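Local coordinates for putative exported protein (Bordetella pertussis Tohama I, PDB 2PFZ) that serves as a periplasmic solute receptor that binds pyroglutamic acid, probably delivering it to a tripartite ATP-independent transporter, at residues A[143-146]-A[147-150]; A[180-183]-A[184-187]. All coordinates share one frame; numbering follows the deposited sequence.

Contact 1 of 2, residues A[143-146]-A[147-150]; sequences AYSP and VTAK. With PCA (pyroglutamic acid), chain B.
Ser-145 OG takes the backbone N-H of Thr-148 at 3.0 Å and, more weakly, that of Val-147, so that one hydroxyl caps the start of helix 146-155. This is a classic serine N-cap where strand 140-143 passes into the helix. With chi1 at 72°, OG sits between its own backbone N and carbonyl carbon and faces the first turn. Ser-145 O then begins the regular ladder, accepting from Ala-149 N at 3.0 Å, and Pro-146 O follows by accepting from Lys-150 N.

Tyr-144, just ahead of the cap, belongs to the ligand pocket. Its ring stands between pyroglutamic acid and the helix: ligand CB lies 3.8 Å above the ring plane, over its centre, while ligand CG approaches Tyr-144 CZ to 3.7 Å. Thr-148 crosses behind the opposite face at about a right angle, with OG1, as modelled, offset toward the rim. The threonine thus lies behind the ring on whose other face the ligand rests, although its precise rotation is doubtful, since CG2 is modelled too close to Tyr-144 N.

The phenol oxygen is tied to Trp-204 NE1, which probably helps to fix the ring's rotation, and Tyr-144 O receives Asn-68 ND2. Farther from the ligand, the exposed Lys-150 bends at chi2 and leads away from the turn, whereas Ala-143 CB and Ala-149 CB touch at 4.0 Å.

Contact 2 of 2, residues A[180-183]-A[184-187]; sequences MSSG and STGF. With PCA (pyroglutamic acid), chain B.
Ser-182 OG caps helix 183-188 by accepting the Thr-185 N-H, which points almost straight at it (176°, 3.3 Å from N to OG). The chain passes here from strand 178-181 into the helix through a serine N-cap that also forms one wall of the ligand pocket. The same hydroxyl donates to the lactam oxygen, with Ser-182 OG 2.7 Å from ligand OE, so that ligand and helix start are joined through one atom. Chi1 of 54° turns this OG toward both partners.

The pocket side is tight and rich in hydrogen bonds. The ligand's ring N-H runs to Thr-185 OG1, with 2.6 Å between ligand N and OG1, and Ser-181 OG donates to carboxylate oxygen OXT at 2.7 Å; the ligand is also hydrogen-bonded to Arg-142 NH2. Three neighbouring hydroxyls thus read the donor and both acceptor ends of pyroglutamic acid, and the nearby helix start would probably favour the partly negative lactam oxygen.

On the outer side the packing is looser. Phe-187, partly exposed, swings its ring away from the cap to meet Trp-249 edge-to-face, while its backbone stays engaged: Phe-187 N bonds to Gly-183 O at 2.8 Å.

In the fold
Contacts 1 and 2 are the same kind of junction, a strand leading into a serine-capped helix, and strands 140-143 and 178-181 are parallel neighbours in the six-stranded mixed sheet of this family 7 solute-binding protein. Both are buried, with Lys-150 the exposed residue of contact 1 and Phe-187 partly exposed in contact 2. Both face pyroglutamic acid, but their chemistry differs: 143-150 offers an aromatic face to the ligand's ring carbons, whereas 180-187 supplies hydroxyls to its polar atoms. They meet directly where Tyr-144 CE1 lies 3.1 Å from Met-180 O. Away from the pocket they part, helix 146-155 touching helix 266-287 and helix 183-188 touching helix 222-256.

Contact 1 of 2, residues A[143-146]-A[147-150]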
loop_
_atom_site.group_PDB
_atom_site.type_symbol
_atom_site.label_atom_id
_atom_site.label_comp_id
_atom_site.label_asym_id
_atom_site.label_seq_id
_atom_site.Cartn_x
_atom_site.Cartn_y
_atom_site.Cartn_z
ATOM N N ALA A 143 -8.666 -6.613 -8.228
ATOM C CA ALA A 143 -8.410 -5.329 -7.599
ATOM C C ALA A 143 -8.062 -5.597 -6.150
ATOM O O ALA A 143 -8.461 -6.612 -5.589
ATOM C CB ALA A 143 -9.632 -4.423 -7.688
ATOM N N TYR A 144 -7.287 -4.692 -5.557
ATOM C CA TYR A 144 -7.033 -4.720 -4.118
ATOM C C TYR A 144 -7.507 -3.416 -3.460
ATOM O O TYR A 144 -7.342 -3.220 -2.252
ATOM C CB TYR A 144 -5.535 -5.003 -3.853
ATOM C CG TYR A 144 -4.543 -3.946 -4.325
ATOM C CD1 TYR A 144 -3.643 -4.219 -5.365
ATOM C CD2 TYR A 144 -4.501 -2.672 -3.732
ATOM C CE1 TYR A 144 -2.728 -3.254 -5.796
ATOM C CE2 TYR A 144 -3.589 -1.694 -4.151
ATOM C CZ TYR A 144 -2.693 -2.005 -5.190
ATOM O OH TYR A 144 -1.769 -1.079 -5.617
ATOM N N SER A 145 -8.137 -2.537 -4.235
ATOM C CA SER A 145 -8.579 -1.254 -3.705
ATOM C C SER A 145 -9.614 -0.660 -4.650
ATOM O O SER A 145 -9.674 -1.075 -5.817
ATOM C CB SER A 145 -7.387 -0.309 -3.637
ATOM O OG SER A 145 -7.002 0.104 -4.941
ATOM N N PRO A 146 -10.400 0.337 -4.180
ATOM C CA PRO A 146 -11.297 1.081 -5.098
ATOM C C PRO A 146 -10.552 1.687 -6.284
ATOM O O PRO A 146 -11.100 1.791 -7.399
ATOM C CB PRO A 146 -11.818 2.213 -4.218
ATOM C CG PRO A 146 -11.820 1.601 -2.830
ATOM C CD PRO A 146 -10.538 0.821 -2.792
ATOM N N VAL A 147 -9.303 2.102 -6.057
ATOM C CA VAL A 147 -8.594 2.892 -7.070
ATOM C C VAL A 147 -8.117 1.948 -8.176
ATOM O O VAL A 147 -8.113 2.257 -9.359
ATOM C CB VAL A 147 -7.445 3.731 -6.410
ATOM C CG1 VAL A 147 -6.466 2.834 -5.787
ATOM C CG2 VAL A 147 -6.739 4.670 -7.448
ATOM N N THR A 148 -7.773 0.753 -7.757
ATOM C CA THR A 148 -7.237 -0.248 -8.623
ATOM C C THR A 148 -8.414 -0.901 -9.400
ATOM O O THR A 148 -8.263 -1.339 -10.553
ATOM C CB THR A 148 -6.369 -1.076 -7.672
ATOM O OG1 THR A 148 -4.999 -1.174 -8.096
ATOM C CG2 THR A 148 -7.007 -2.252 -7.119
ATOM N N ALA A 149 -9.606 -0.889 -8.807
ATOM C CA ALA A 149 -10.835 -1.203 -9.554
ATOM C C ALA A 149 -11.140 -0.146 -10.629
ATOM O O ALA A 149 -11.517 -0.490 -11.770
ATOM C CB ALA A 149 -12.041 -1.375 -8.593
ATOM N N LYS A 150 -10.952 1.129 -10.288
ATOM C CA LYS A 150 -11.142 2.220 -11.252
ATOM C C LYS A 150 -10.172 2.115 -12.435
ATOM O O LYS A 150 -10.584 2.246 -13.576
ATOM C CB LYS A 150 -11.025 3.609 -10.588
ATOM C CG LYS A 150 -11.267 4.765 -11.553
ATOM C CD LYS A 150 -12.648 4.640 -12.225
ATOM C CE LYS A 150 -13.053 5.938 -12.943
ATOM N NZ LYS A 150 -14.563 6.074 -13.005
HETATM N N PCA B . 0.497 -5.641 -2.598
HETATM C CA PCA B . -0.772 -5.385 -1.887
HETATM C CB PCA B . -1.177 -3.915 -2.002
HETATM C CG PCA B . -0.119 -3.251 -2.863
HETATM C CD PCA B . 0.871 -4.348 -3.124
HETATM O OE PCA B . 1.950 -4.164 -3.707
HETATM C C PCA B . -1.833 -6.206 -2.583
HETATM O O PCA B . -2.919 -6.458 -2.044
HETATM O OXT PCA B . -1.596 -6.632 -3.725
#

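Contact 2 of 2, residues A[180-183]-A[184-187]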
loop_
_atom_site.group_PDB
_atom_site.type_symbol
_atom_site.label_atom_id
_atom_site.label_comp_id
_atom_site.label_asym_id
_atom_site.label_seq_id
_atom_site.Cartn_x
_atom_site.Cartn_y
_atom_site.Cartn_z
ATOM N N MET A 180 -2.720 -5.782 -10.959
ATOM C CA MET A 180 -1.563 -4.944 -10.634
ATOM C C MET A 180 -1.227 -5.014 -9.153
ATOM O O MET A 180 -2.124 -5.028 -8.314
ATOM C CB MET A 180 -1.726 -3.515 -11.109
ATOM C CG MET A 180 -1.705 -3.409 -12.640
ATOM S SD MET A 180 -1.826 -1.729 -13.252
ATOM C CE MET A 180 -0.165 -1.138 -12.943
ATOM N N SER A 181 0.069 -5.172 -8.878
ATOM C CA SER A 181 0.633 -5.254 -7.519
ATOM C C SER A 181 2.163 -5.241 -7.632
ATOM O O SER A 181 2.716 -4.948 -8.699
ATOM C CB SER A 181 0.205 -6.536 -6.805
ATOM O OG SER A 181 0.523 -6.477 -5.419
ATOM N N SER A 182 2.833 -5.572 -6.521
ATOM C CA SER A 182 4.278 -5.542 -6.417
ATOM C C SER A 182 4.845 -6.945 -6.681
ATOM O O SER A 182 4.106 -7.926 -6.658
ATOM C CB SER A 182 4.678 -5.089 -5.021
ATOM O OG SER A 182 4.042 -5.894 -4.033
ATOM N N GLY A 183 6.145 -7.024 -6.962
ATOM C CA GLY A 183 6.845 -8.305 -6.999
ATOM C C GLY A 183 6.715 -9.030 -5.667
ATOM O O GLY A 183 6.636 -10.266 -5.636
ATOM N N SER A 184 6.739 -8.252 -4.580
ATOM C CA SER A 184 6.511 -8.734 -3.209
ATOM C C SER A 184 5.285 -9.648 -3.128
ATOM O O SER A 184 5.406 -10.834 -2.821
ATOM C CB SER A 184 6.357 -7.541 -2.255
ATOM O OG SER A 184 5.866 -7.934 -0.971
ATOM N N THR A 185 4.121 -9.088 -3.415
ATOM C CA THR A 185 2.841 -9.826 -3.413
ATOM C C THR A 185 2.831 -10.987 -4.385
ATOM O O THR A 185 2.377 -12.091 -4.038
ATOM C CB THR A 185 1.650 -8.899 -3.647
ATOM O OG1 THR A 185 1.551 -8.008 -2.541
ATOM C CG2 THR A 185 0.352 -9.694 -3.752
ATOM N N GLY A 186 3.330 -10.744 -5.598
ATOM C CA GLY A 186 3.467 -11.828 -6.588
ATOM C C GLY A 186 4.221 -13.019 -6.037
ATOM O O GLY A 186 3.770 -14.162 -6.157
ATOM N N PHE A 187 5.376 -12.756 -5.428
ATOM C CA PHE A 187 6.189 -13.818 -4.845
ATOM C C PHE A 187 5.493 -14.488 -3.661
ATOM O O PHE A 187 5.394 -15.724 -3.608
ATOM C CB PHE A 187 7.553 -13.277 -4.413
ATOM C CG PHE A 187 8.511 -14.338 -3.965
ATOM C CD1 PHE A 187 9.222 -15.089 -4.902
ATOM C CD2 PHE A 187 8.710 -14.583 -2.611
ATOM C CE1 PHE A 187 10.119 -16.085 -4.484
ATOM C CE2 PHE A 187 9.611 -15.572 -2.186
ATOM C CZ PHE A 187 10.318 -16.315 -3.137
HETATM N N PCA B . 0.497 -5.641 -2.598
HETATM C CA PCA B . -0.772 -5.385 -1.887
HETATM C CB PCA B . -1.177 -3.915 -2.002
HETATM C CG PCA B . -0.119 -3.251 -2.863
HETATM C CD PCA B . 0.871 -4.348 -3.124
HETATM O OE PCA B . 1.950 -4.164 -3.707
HETATM C C PCA B . -1.833 -6.206 -2.583
HETATM O O PCA B . -2.919 -6.458 -2.044
HETATM O OXT PCA B . -1.596 -6.632 -3.725
#